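Local coordinates for protein 2-C-methyl-D-erythritol 4-phosphate cytidylyltransferase (Thermus thermophilus HB8, PDB 2PX7) that probably catalyses transfer of a cytidylyl group from CTP to 2-C-methyl-D-erythritol 4-phosphate, releasing diphosphate, in the non-mevalonate pathway of isoprenoid biosynthesis, at residues Glu25-Ile30 and Pro107-His112; Leu29-Gly34 and Ala98-Ala103; Ala176-Ala181 and Gln197-Leu202. All coordinates share one frame; numbering follows the deposited sequence.

Contact 1. Residues Glu25-Ile30 and Pro107-His112; sequences EVSVLI and PLVLVH
Leu-29 puts both polar atoms of its backbone to work on the neighbouring strand. Its N gives a nearly straight bond to Leu-110 O (2.7 Å, 174° at the hydrogen), and its O takes the N of His-112 at 3.0 Å. Two residues earlier, Ser-27 O receives Leu-110 N at 2.9 Å, the donor standing somewhat off the carbonyl plane. The first rung is poorer: Ser-27 N reaches Leu-108 O only weakly, at 3.3 Å, where the chain of 25-30 is just entering the strand. The pairing is parallel: Leu-110 bonds Ser-27 through its N and Leu-29 through its O. CA-H groups add to it, Val-109 CA lying 3.1 Å from Ser-27 O. The bonding groups of Val-28 face the other way, where Glu-67 and Leu-69 of strand 67-72 take them up.

Two polar side chains find their partners elsewhere: Ser-27 OG bonds to Glu-67, and His-112 NE2 bonds to the carbonyl of Arg-116. Apolar side chains meet on the faces of the sheet. On the face carrying Ser-27 and Leu-29, Leu-29 CD1 crosses Val-109 CG1 at 4.1 Å. At the far end of Ile-30, a turn about CB-CG1 (chi2 -61°) brings CD1 to 3.8 Å from His-112 CB; the two side chains run side by side.

With strands 67-72 and 165-174 on either side of the pair, this is the middle of the mixed sheet. Helices 93-103 and 175-188 cover the face bearing Leu-29, Val-109 and Val-111, while helix 121-134 packs against Leu-108.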
ATOM      1  N   GLU A  25      25.640  15.196  -2.356  1.00 52.99           N
ATOM      2  CA  GLU A  25      24.824  14.648  -3.453  1.00 49.73           C
ATOM      3  C   GLU A  25      24.702  15.639  -4.627  1.00 48.97           C
ATOM      4  O   GLU A  25      25.724  15.911  -5.258  1.00 49.11           O
ATOM      5  CB  GLU A  25      23.471  14.120  -2.964  1.00 50.61           C
ATOM      6  CG  GLU A  25      23.517  12.716  -2.366  1.00 49.45           C
ATOM      7  CD  GLU A  25      22.137  12.186  -2.002  1.00 49.58           C
ATOM      8  OE1 GLU A  25      21.264  12.976  -1.587  1.00 51.75           O
ATOM      9  OE2 GLU A  25      21.917  10.975  -2.113  1.00 49.50           O
ATOM     10  N   VAL A  26      23.482  16.137  -4.937  1.00 47.65           N
ATOM     11  CA  VAL A  26      23.152  17.005  -6.161  1.00 45.12           C
ATOM     12  C   VAL A  26      21.760  17.818  -6.189  1.00 43.17           C
ATOM     13  O   VAL A  26      21.498  18.538  -5.247  1.00 42.75           O
ATOM     14  CB  VAL A  26      23.583  16.356  -7.535  1.00 45.63           C
ATOM     15  CG1 VAL A  26      24.995  16.776  -7.902  1.00 47.27           C
ATOM     16  CG2 VAL A  26      23.531  14.845  -7.518  1.00 46.96           C
ATOM     17  N   SER A  27      20.891  17.752  -7.209  1.00 40.87           N
ATOM     18  CA  SER A  27      19.698  18.697  -7.258  1.00 39.14           C
ATOM     19  C   SER A  27      18.217  18.217  -6.931  1.00 37.57           C
ATOM     20  O   SER A  27      17.593  17.518  -7.715  1.00 36.82           O
ATOM     21  CB  SER A  27      19.723  19.449  -8.589  1.00 40.28           C
ATOM     22  OG  SER A  27      19.156  20.740  -8.504  1.00 40.47           O
ATOM     23  N   VAL A  28      17.643  18.641  -5.803  1.00 35.11           N
ATOM     24  CA  VAL A  28      16.365  18.078  -5.317  1.00 33.70           C
ATOM     25  C   VAL A  28      15.169  19.029  -5.501  1.00 31.89           C
ATOM     26  O   VAL A  28      15.198  20.167  -5.022  1.00 31.46           O
ATOM     27  CB  VAL A  28      16.462  17.643  -3.811  1.00 32.95           C
ATOM     28  CG1 VAL A  28      15.135  17.166  -3.302  1.00 32.92           C
ATOM     29  CG2 VAL A  28      17.534  16.562  -3.604  1.00 32.26           C
ATOM     30  N   LEU A  29      14.120  18.563  -6.185  1.00 29.47           N
ATOM     31  CA  LEU A  29      12.927  19.396  -6.417  1.00 27.94           C
ATOM     32  C   LEU A  29      11.755  18.884  -5.614  1.00 27.44           C
ATOM     33  O   LEU A  29      11.383  17.720  -5.748  1.00 27.03           O
ATOM     34  CB  LEU A  29      12.559  19.470  -7.911  1.00 27.46           C
ATOM     35  CG  LEU A  29      13.717  19.588  -8.915  1.00 27.19           C
ATOM     36  CD1 LEU A  29      13.182  19.679 -10.359  1.00 26.15           C
ATOM     37  CD2 LEU A  29      14.579  20.806  -8.584  1.00 28.16           C
ATOM     38  N   ILE A  30      11.186  19.761  -4.787  1.00 27.14           N
ATOM     39  CA  ILE A  30      10.041  19.451  -3.935  1.00 28.15           C
ATOM     40  C   ILE A  30       8.792  20.272  -4.337  1.00 29.17           C
ATOM     41  O   ILE A  30       8.567  21.366  -3.802  1.00 29.12           O
ATOM     42  CB  ILE A  30      10.379  19.685  -2.412  1.00 27.81           C
ATOM     43  CG1 ILE A  30      11.717  19.030  -1.988  1.00 26.50           C
ATOM     44  CG2 ILE A  30       9.185  19.352  -1.494  1.00 27.34           C
ATOM     45  CD1 ILE A  30      11.846  17.462  -2.134  1.00 25.29           C
ATOM     46  N   PRO A 107      23.211  18.813 -13.033  1.00 33.17           N
ATOM     47  CA  PRO A 107      22.775  17.973 -14.159  1.00 32.71           C
ATOM     48  C   PRO A 107      21.979  16.717 -13.800  1.00 32.41           C
ATOM     49  O   PRO A 107      21.590  15.950 -14.699  1.00 30.66           O
ATOM     50  CB  PRO A 107      24.092  17.581 -14.832  1.00 33.32           C
ATOM     51  CG  PRO A 107      25.087  17.575 -13.726  1.00 33.63           C
ATOM     52  CD  PRO A 107      24.670  18.709 -12.810  1.00 33.53           C
ATOM     53  N   LEU A 108      21.745  16.518 -12.501  1.00 32.21           N
ATOM     54  CA  LEU A 108      20.936  15.405 -12.017  1.00 31.98           C
ATOM     55  C   LEU A 108      19.873  15.929 -11.058  1.00 30.70           C
ATOM     56  O   LEU A 108      20.158  16.794 -10.234  1.00 30.35           O
ATOM     57  CB  LEU A 108      21.832  14.364 -11.336  1.00 32.64           C
ATOM     58  CG  LEU A 108      21.291  12.939 -11.376  1.00 35.50           C
ATOM     59  CD1 LEU A 108      21.609  12.263 -12.682  1.00 36.28           C
ATOM     60  CD2 LEU A 108      21.869  12.142 -10.226  1.00 40.52           C
ATOM     61  N   VAL A 109      18.639  15.435 -11.187  1.00 29.46           N
ATOM     62  CA  VAL A 109      17.551  15.881 -10.311  1.00 28.19           C
ATOM     63  C   VAL A 109      16.851  14.730  -9.620  1.00 27.27           C
ATOM     64  O   VAL A 109      16.678  13.679 -10.201  1.00 26.69           O
ATOM     65  CB  VAL A 109      16.445  16.729 -11.033  1.00 27.94           C
ATOM     66  CG1 VAL A 109      16.888  18.123 -11.216  1.00 30.27           C
ATOM     67  CG2 VAL A 109      15.992  16.091 -12.384  1.00 27.32           C
ATOM     68  N   LEU A 110      16.420  14.972  -8.384  1.00 26.96           N
ATOM     69  CA  LEU A 110      15.467  14.098  -7.706  1.00 27.29           C
ATOM     70  C   LEU A 110      14.200  14.895  -7.462  1.00 27.22           C
ATOM     71  O   LEU A 110      14.254  16.039  -7.001  1.00 27.45           O
ATOM     72  CB  LEU A 110      16.033  13.573  -6.390  1.00 27.23           C
ATOM     73  CG  LEU A 110      17.241  12.622  -6.470  1.00 29.18           C
ATOM     74  CD1 LEU A 110      17.855  12.433  -5.090  1.00 27.87           C
ATOM     75  CD2 LEU A 110      16.870  11.243  -7.079  1.00 30.57           C
ATOM     76  N   VAL A 111      13.062  14.315  -7.819  1.00 26.63           N
ATOM     77  CA  VAL A 111      11.785  14.974  -7.612  1.00 26.32           C
ATOM     78  C   VAL A 111      10.988  14.163  -6.584  1.00 26.93           C
ATOM     79  O   VAL A 111      10.785  12.957  -6.763  1.00 26.76           O
ATOM     80  CB  VAL A 111      10.972  15.070  -8.921  1.00 26.15           C
ATOM     81  CG1 VAL A 111       9.772  16.015  -8.731  1.00 23.90           C
ATOM     82  CG2 VAL A 111      11.869  15.525 -10.083  1.00 26.41           C
ATOM     83  N   HIS A 112      10.542  14.825  -5.523  1.00 26.65           N
ATOM     84  CA  HIS A 112       9.947  14.116  -4.406  1.00 28.05           C
ATOM     85  C   HIS A 112       8.643  14.730  -3.908  1.00 28.31           C
ATOM     86  O   HIS A 112       8.531  15.940  -3.795  1.00 28.24           O
ATOM     87  CB  HIS A 112      10.956  13.979  -3.255  1.00 27.70           C
ATOM     88  CG  HIS A 112      10.448  13.153  -2.116  1.00 28.50           C
ATOM     89  ND1 HIS A 112      10.200  11.801  -2.231  1.00 29.28           N
ATOM     90  CD2 HIS A 112      10.113  13.491  -0.848  1.00 28.41           C
ATOM     91  CE1 HIS A 112       9.749  11.339  -1.078  1.00 29.17           C
ATOM     92  NE2 HIS A 112       9.683  12.346  -0.222  1.00 28.83           N
TER

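Contact 2. Residues Leu29-Gly34 and Ala98-Ala103; sequences LIPAAG and ARLLEA
The flat peptide linking Ile-30 to Pro-31 has one face covered by a methyl of Leu-100: CD1 stands almost directly above Ile-30 C, at 3.5 Å, and 3.6 Å from Pro-31 N. Toward the opposite face, out of the peptide plane and away from the leucine methyl, sits Ala-32 N, which donates to Ile-30 O at 2.8 Å and closes an inverse gamma turn centred on Pro-31. The proline ring meets the same methyl with CB, 4.3 Å from Leu-100 CD1.

Leu-29 supplies the rest of the contact. Its side chain leaves the strand toward the helix and slides past that of Leu-100 in the opposite direction, CB to CB at 4.0 Å. With CG turned beside its backbone N (chi1 -40°), the branch carries CD1 on to the next helix residue, 3.9 Å from Leu-101 CD1. Replacing Leu-29 with an alanine would probably open a gap beside Leu-101 CD1, which would lose its contact with the strand, and take CD2 away from Leu-100 CB and O.

Strand 29-31 and the helix run nearly antiparallel, at 157°. The helix belongs to a beta-alpha-beta crossover, from strand 85-88 across 67-72 and 27-31 to strand 108-111, as in Rossmann-like nucleotidyltransferases. The turn at the strand's end leads into a glycine-containing loop, consistent with the nucleotide-binding loop of this family.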
ATOM      1  N   LEU A  29      14.120  18.563  -6.185  1.00 29.47           N
ATOM      2  CA  LEU A  29      12.927  19.396  -6.417  1.00 27.94           C
ATOM      3  C   LEU A  29      11.755  18.884  -5.614  1.00 27.44           C
ATOM      4  O   LEU A  29      11.383  17.720  -5.748  1.00 27.03           O
ATOM      5  CB  LEU A  29      12.559  19.470  -7.911  1.00 27.46           C
ATOM      6  CG  LEU A  29      13.717  19.588  -8.915  1.00 27.19           C
ATOM      7  CD1 LEU A  29      13.182  19.679 -10.359  1.00 26.15           C
ATOM      8  CD2 LEU A  29      14.579  20.806  -8.584  1.00 28.16           C
ATOM      9  N   ILE A  30      11.186  19.761  -4.787  1.00 27.14           N
ATOM     10  CA  ILE A  30      10.041  19.451  -3.935  1.00 28.15           C
ATOM     11  C   ILE A  30       8.792  20.272  -4.337  1.00 29.17           C
ATOM     12  O   ILE A  30       8.567  21.366  -3.802  1.00 29.12           O
ATOM     13  CB  ILE A  30      10.379  19.685  -2.412  1.00 27.81           C
ATOM     14  CG1 ILE A  30      11.717  19.030  -1.988  1.00 26.50           C
ATOM     15  CG2 ILE A  30       9.185  19.352  -1.494  1.00 27.34           C
ATOM     16  CD1 ILE A  30      11.846  17.462  -2.134  1.00 25.29           C
ATOM     17  N   PRO A  31       7.964  19.740  -5.265  1.00 30.59           N
ATOM     18  CA  PRO A  31       6.750  20.463  -5.695  1.00 32.10           C
ATOM     19  C   PRO A  31       5.626  20.402  -4.669  1.00 33.90           C
ATOM     20  O   PRO A  31       4.634  19.735  -4.904  1.00 34.95           O
ATOM     21  CB  PRO A  31       6.338  19.721  -6.977  1.00 32.03           C
ATOM     22  CG  PRO A  31       6.832  18.275  -6.743  1.00 30.41           C
ATOM     23  CD  PRO A  31       8.116  18.436  -5.957  1.00 31.02           C
ATOM     24  N   ALA A  32       5.776  21.101  -3.549  1.00 36.27           N
ATOM     25  CA  ALA A  32       4.802  21.061  -2.447  1.00 38.30           C
ATOM     26  C   ALA A  32       3.777  22.210  -2.462  1.00 39.97           C
ATOM     27  O   ALA A  32       3.641  22.946  -1.474  1.00 40.60           O
ATOM     28  CB  ALA A  32       5.542  21.052  -1.115  1.00 37.75           C
ATOM     29  N   ALA A  33       3.041  22.378  -3.550  1.00 41.98           N
ATOM     30  CA  ALA A  33       2.108  23.509  -3.586  1.00 44.10           C
ATOM     31  C   ALA A  33       0.614  23.167  -3.341  1.00 45.73           C
ATOM     32  O   ALA A  33      -0.274  24.036  -3.459  1.00 46.99           O
ATOM     33  CB  ALA A  33       2.327  24.356  -4.833  1.00 43.51           C
ATOM     34  N   GLY A  34       0.346  21.919  -2.947  1.00 46.96           N
ATOM     35  CA  GLY A  34      -1.013  21.488  -2.602  1.00 47.37           C
ATOM     36  C   GLY A  34      -1.539  22.217  -1.385  1.00 47.34           C
ATOM     37  O   GLY A  34      -0.785  22.485  -0.457  1.00 47.83           O
ATOM     38  N   ALA A  98       7.895  22.063 -13.129  1.00 26.39           N
ATOM     39  CA  ALA A  98       8.467  22.861 -14.237  1.00 26.97           C
ATOM     40  C   ALA A  98       9.137  24.159 -13.737  1.00 27.06           C
ATOM     41  O   ALA A  98      10.205  24.561 -14.209  1.00 27.44           O
ATOM     42  CB  ALA A  98       7.372  23.182 -15.292  1.00 26.31           C
ATOM     43  N   ARG A  99       8.501  24.803 -12.768  1.00 27.94           N
ATOM     44  CA  ARG A  99       9.042  26.020 -12.165  1.00 28.68           C
ATOM     45  C   ARG A  99      10.340  25.756 -11.442  1.00 28.70           C
ATOM     46  O   ARG A  99      11.339  26.439 -11.678  1.00 28.44           O
ATOM     47  CB  ARG A  99       8.018  26.651 -11.229  1.00 28.79           C
ATOM     48  CG  ARG A  99       6.806  27.205 -11.993  1.00 30.43           C
ATOM     49  CD  ARG A  99       5.866  27.877 -11.022  1.00 33.44           C
ATOM     50  NE  ARG A  99       4.601  28.265 -11.635  1.00 34.65           N
ATOM     51  CZ  ARG A  99       3.809  29.228 -11.163  1.00 37.87           C
ATOM     52  NH1 ARG A  99       4.166  29.921 -10.077  1.00 36.07           N
ATOM     53  NH2 ARG A  99       2.656  29.503 -11.780  1.00 36.40           N
ATOM     54  N   LEU A 100      10.323  24.742 -10.584  1.00 28.49           N
ATOM     55  CA  LEU A 100      11.517  24.309  -9.864  1.00 28.98           C
ATOM     56  C   LEU A 100      12.636  23.917 -10.808  1.00 29.05           C
ATOM     57  O   LEU A 100      13.794  24.230 -10.568  1.00 29.42           O
ATOM     58  CB  LEU A 100      11.181  23.140  -8.923  1.00 28.53           C
ATOM     59  CG  LEU A 100      10.219  23.490  -7.786  1.00 28.92           C
ATOM     60  CD1 LEU A 100       9.828  22.224  -7.041  1.00 28.27           C
ATOM     61  CD2 LEU A 100      10.838  24.531  -6.837  1.00 28.91           C
ATOM     62  N   LEU A 101      12.278  23.227 -11.880  1.00 30.08           N
ATOM     63  CA  LEU A 101      13.248  22.703 -12.849  1.00 30.94           C
ATOM     64  C   LEU A 101      14.060  23.803 -13.539  1.00 31.91           C
ATOM     65  O   LEU A 101      15.251  23.637 -13.807  1.00 30.96           O
ATOM     66  CB  LEU A 101      12.502  21.877 -13.901  1.00 30.60           C
ATOM     67  CG  LEU A 101      13.223  20.910 -14.833  1.00 31.18           C
ATOM     68  CD1 LEU A 101      14.197  19.976 -14.073  1.00 29.33           C
ATOM     69  CD2 LEU A 101      12.153  20.129 -15.605  1.00 29.84           C
ATOM     70  N   GLU A 102      13.399  24.922 -13.825  1.00 33.63           N
ATOM     71  CA  GLU A 102      14.050  26.070 -14.447  1.00 35.83           C
ATOM     72  C   GLU A 102      15.177  26.625 -13.576  1.00 35.60           C
ATOM     73  O   GLU A 102      16.168  27.140 -14.100  1.00 35.98           O
ATOM     74  CB  GLU A 102      13.017  27.161 -14.732  1.00 37.22           C
ATOM     75  CG  GLU A 102      13.413  28.089 -15.867  1.00 43.83           C
ATOM     76  CD  GLU A 102      12.333  29.112 -16.164  1.00 51.70           C
ATOM     77  OE1 GLU A 102      11.172  28.688 -16.388  1.00 54.47           O
ATOM     78  OE2 GLU A 102      12.655  30.330 -16.171  1.00 55.08           O
ATOM     79  N   ALA A 103      15.022  26.483 -12.256  1.00 35.15           N
ATOM     80  CA  ALA A 103      15.987  26.964 -11.267  1.00 35.21           C
ATOM     81  C   ALA A 103      17.080  25.956 -10.912  1.00 35.46           C
ATOM     82  O   ALA A 103      18.073  26.328 -10.281  1.00 35.04           O
ATOM     83  CB  ALA A 103      15.259  27.411  -9.997  1.00 35.20           C
TER

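Contact 3. Residues Ala176-Ala181 and Gln197-Leu202; sequences ALLREA and QLVQAL
Ala-181 CB drops between three side chains of 197-202: Leu-198 CB at 3.9 Å, Val-199 CG2 at 3.8 Å and, further on, Leu-202 CD1. The CA atoms of Ala-181 and Val-199 are 5.0 Å apart, a close approach consistent with a small residue here. Leu-202 reaches back over the first helix. An extended chain, with CG beside the backbone N (chi1 -79°), lays CD1 on the main chain, 3.5 Å from Ala-181 N, and the same methyl also rests on the CB of Glu-180.

Val-199 meets the two leucines of the first helix with separate branches. CG1, anti to the backbone N (chi1 171°), meets Leu-177 CD2 at 3.8 Å, and CG2 turns inward to Leu-178 CD1; each leucine crosses the valine at about a right angle. Leu-177 also uses its other methyl, CD1, which slides past the Leu-202 side chain to 3.9 Å from Leu-202 CD1.

The polar link is a water. It donates to Ala-181 O and to Leu-198 O, 2.8 Å from each, and so bridges carbonyls of these two segments, which have no direct hydrogen bond between them.

Phe-173 of strand 165-174 backs Leu-178 and Val-199, and beyond the pair Gln-200 bonds to the carbonyl of Gly-156 of the second subunit. The arrangement is a pair of successive helices crossing nearly square, at 79° with axes 8.7 Å apart, over a small residue at the crossing. It is plain structural packing, away from the annotated sites, that joins helix 195-201 to helix 175-188, which covers one face of the central sheet.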
ATOM      1  N   ALA A 176      18.639  17.672 -17.870  1.00 25.21           N
ATOM      2  CA  ALA A 176      18.421  17.985 -19.290  1.00 26.67           C
ATOM      3  C   ALA A 176      17.304  17.138 -19.918  1.00 26.87           C
ATOM      4  O   ALA A 176      16.564  17.597 -20.792  1.00 27.80           O
ATOM      5  CB  ALA A 176      19.705  17.770 -20.058  1.00 26.14           C
ATOM      6  N   LEU A 177      17.195  15.888 -19.482  1.00 26.97           N
ATOM      7  CA  LEU A 177      16.168  15.012 -20.009  1.00 26.00           C
ATOM      8  C   LEU A 177      14.793  15.445 -19.491  1.00 25.74           C
ATOM      9  O   LEU A 177      13.837  15.522 -20.255  1.00 25.37           O
ATOM     10  CB  LEU A 177      16.469  13.553 -19.642  1.00 25.40           C
ATOM     11  CG  LEU A 177      15.388  12.526 -19.978  1.00 25.10           C
ATOM     12  CD1 LEU A 177      15.166  12.391 -21.516  1.00 23.20           C
ATOM     13  CD2 LEU A 177      15.760  11.197 -19.354  1.00 25.27           C
ATOM     14  N   LEU A 178      14.697  15.720 -18.193  1.00 25.07           N
ATOM     15  CA  LEU A 178      13.429  16.173 -17.624  1.00 25.11           C
ATOM     16  C   LEU A 178      12.963  17.528 -18.219  1.00 25.54           C
ATOM     17  O   LEU A 178      11.768  17.756 -18.423  1.00 25.27           O
ATOM     18  CB  LEU A 178      13.482  16.195 -16.079  1.00 24.92           C
ATOM     19  CG  LEU A 178      12.110  16.364 -15.396  1.00 25.11           C
ATOM     20  CD1 LEU A 178      11.146  15.218 -15.815  1.00 24.32           C
ATOM     21  CD2 LEU A 178      12.227  16.445 -13.875  1.00 23.98           C
ATOM     22  N   ARG A 179      13.913  18.415 -18.503  1.00 26.18           N
ATOM     23  CA  ARG A 179      13.611  19.631 -19.270  1.00 27.28           C
ATOM     24  C   ARG A 179      13.026  19.297 -20.654  1.00 26.86           C
ATOM     25  O   ARG A 179      11.969  19.796 -20.982  1.00 27.34           O
ATOM     26  CB  ARG A 179      14.815  20.594 -19.297  1.00 27.66           C
ATOM     27  CG  ARG A 179      15.216  21.000 -17.859  1.00 30.15           C
ATOM     28  CD  ARG A 179      15.699  22.435 -17.679  1.00 36.20           C
ATOM     29  NE  ARG A 179      17.143  22.485 -17.552  1.00 38.22           N
ATOM     30  CZ  ARG A 179      17.841  22.993 -16.530  1.00 36.54           C
ATOM     31  NH1 ARG A 179      17.272  23.568 -15.486  1.00 35.93           N
ATOM     32  NH2 ARG A 179      19.154  22.933 -16.584  1.00 35.27           N
ATOM     33  N   GLU A 180      13.668  18.419 -21.429  1.00 26.50           N
ATOM     34  CA  GLU A 180      13.081  17.979 -22.705  1.00 27.42           C
ATOM     35  C   GLU A 180      11.666  17.436 -22.540  1.00 26.95           C
ATOM     36  O   GLU A 180      10.785  17.728 -23.349  1.00 26.70           O
ATOM     37  CB  GLU A 180      13.924  16.902 -23.399  1.00 27.60           C
ATOM     38  CG  GLU A 180      15.281  17.350 -23.902  1.00 31.26           C
ATOM     39  CD  GLU A 180      15.208  18.334 -25.080  1.00 34.55           C
ATOM     40  OE1 GLU A 180      14.224  18.308 -25.856  1.00 36.36           O
ATOM     41  OE2 GLU A 180      16.160  19.120 -25.233  1.00 35.30           O
ATOM     42  N   ALA A 181      11.464  16.619 -21.504  1.00 27.05           N
ATOM     43  CA  ALA A 181      10.160  16.026 -21.218  1.00 27.15           C
ATOM     44  C   ALA A 181       9.092  17.092 -20.929  1.00 27.36           C
ATOM     45  O   ALA A 181       7.975  17.032 -21.459  1.00 27.04           O
ATOM     46  CB  ALA A 181      10.274  15.048 -20.055  1.00 26.50           C
ATOM     47  N   GLN A 197       6.121   9.609 -16.444  1.00 23.38           N
ATOM     48  CA  GLN A 197       5.220   9.541 -17.608  1.00 23.41           C
ATOM     49  C   GLN A 197       5.526  10.544 -18.701  1.00 23.64           C
ATOM     50  O   GLN A 197       5.284  10.267 -19.875  1.00 24.37           O
ATOM     51  CB  GLN A 197       3.774   9.677 -17.166  1.00 23.75           C
ATOM     52  CG  GLN A 197       3.256   8.419 -16.475  1.00 23.58           C
ATOM     53  CD  GLN A 197       2.012   8.717 -15.697  1.00 25.58           C
ATOM     54  OE1 GLN A 197       0.898   8.663 -16.234  1.00 27.27           O
ATOM     55  NE2 GLN A 197       2.190   9.111 -14.440  1.00 22.06           N
ATOM     56  N   LEU A 198       6.050  11.714 -18.323  1.00 23.70           N
ATOM     57  CA  LEU A 198       6.454  12.746 -19.306  1.00 23.90           C
ATOM     58  C   LEU A 198       7.700  12.301 -20.068  1.00 24.05           C
ATOM     59  O   LEU A 198       7.831  12.545 -21.259  1.00 24.13           O
ATOM     60  CB  LEU A 198       6.753  14.065 -18.593  1.00 23.61           C
ATOM     61  CG  LEU A 198       5.650  14.701 -17.732  1.00 24.25           C
ATOM     62  CD1 LEU A 198       6.091  16.083 -17.295  1.00 24.36           C
ATOM     63  CD2 LEU A 198       4.295  14.749 -18.448  1.00 22.53           C
ATOM     64  N   VAL A 199       8.623  11.660 -19.357  1.00 24.06           N
ATOM     65  CA  VAL A 199       9.857  11.173 -19.954  1.00 24.81           C
ATOM     66  C   VAL A 199       9.558  10.006 -20.930  1.00 25.68           C
ATOM     67  O   VAL A 199      10.122   9.932 -22.021  1.00 25.07           O
ATOM     68  CB  VAL A 199      10.900  10.767 -18.837  1.00 25.15           C
ATOM     69  CG1 VAL A 199      12.123  10.052 -19.441  1.00 24.72           C
ATOM     70  CG2 VAL A 199      11.355  12.000 -18.049  1.00 22.19           C
ATOM     71  N   GLN A 200       8.669   9.110 -20.506  1.00 26.75           N
ATOM     72  CA  GLN A 200       8.142   8.024 -21.339  1.00 28.33           C
ATOM     73  C   GLN A 200       7.549   8.535 -22.667  1.00 28.31           C
ATOM     74  O   GLN A 200       7.776   7.937 -23.713  1.00 28.15           O
ATOM     75  CB  GLN A 200       7.111   7.237 -20.509  1.00 27.83           C
ATOM     76  CG  GLN A 200       6.508   5.995 -21.144  1.00 30.87           C
ATOM     77  CD  GLN A 200       5.580   5.302 -20.160  1.00 31.64           C
ATOM     78  OE1 GLN A 200       4.789   5.954 -19.458  1.00 36.09           O
ATOM     79  NE2 GLN A 200       5.693   3.997 -20.075  1.00 29.99           N
ATOM     80  N   ALA A 201       6.836   9.662 -22.637  1.00 28.86           N
ATOM     81  CA  ALA A 201       6.244  10.237 -23.855  1.00 29.40           C
ATOM     82  C   ALA A 201       7.288  10.715 -24.874  1.00 30.37           C
ATOM     83  O   ALA A 201       7.001  10.840 -26.063  1.00 30.87           O
ATOM     84  CB  ALA A 201       5.250  11.353 -23.498  1.00 29.54           C
ATOM     85  N   LEU A 202       8.524  10.921 -24.418  1.00 30.81           N
ATOM     86  CA  LEU A 202       9.636  11.218 -25.329  1.00 31.16           C
ATOM     87  C   LEU A 202      10.146  10.001 -26.092  1.00 31.16           C
ATOM     88  O   LEU A 202      10.790  10.132 -27.120  1.00 32.44           O
ATOM     89  CB  LEU A 202      10.804  11.858 -24.554  1.00 31.28           C
ATOM     90  CG  LEU A 202      10.755  13.339 -24.180  1.00 30.08           C
ATOM     91  CD1 LEU A 202      12.013  13.688 -23.374  1.00 28.62           C
ATOM     92  CD2 LEU A 202      10.675  14.254 -25.415  1.00 30.77           C
TER
HETATM   93  O   HOH W   1       6.583  14.751 -22.327  1.00 26.04           O

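Overall arrangement
Contacts 1 and 2 share Leu-29 and Ile-30, their centres about 10 Å apart: strand 27-31 gives its edge to strand 108-111 and its face to helix 93-103. Contact 3 lies about 15 Å from the centre of each, where helix 175-188 meets helix 195-201. Leu-178 joins it to contact 1, its CD2 3.9 Å from Val-111 CG2, and Arg-179 to contact 2 by a weak hydrogen bond from NH1 to Leu-101 O. The C-terminal ends of both strands point to the predicted active site: the side chain of His-112 is about 9 Å from that of Lys-217, thought to position the substrate, and the side chain of Ile-30 about 10 Å from that of Lys-44, a predicted transition-state stabiliser.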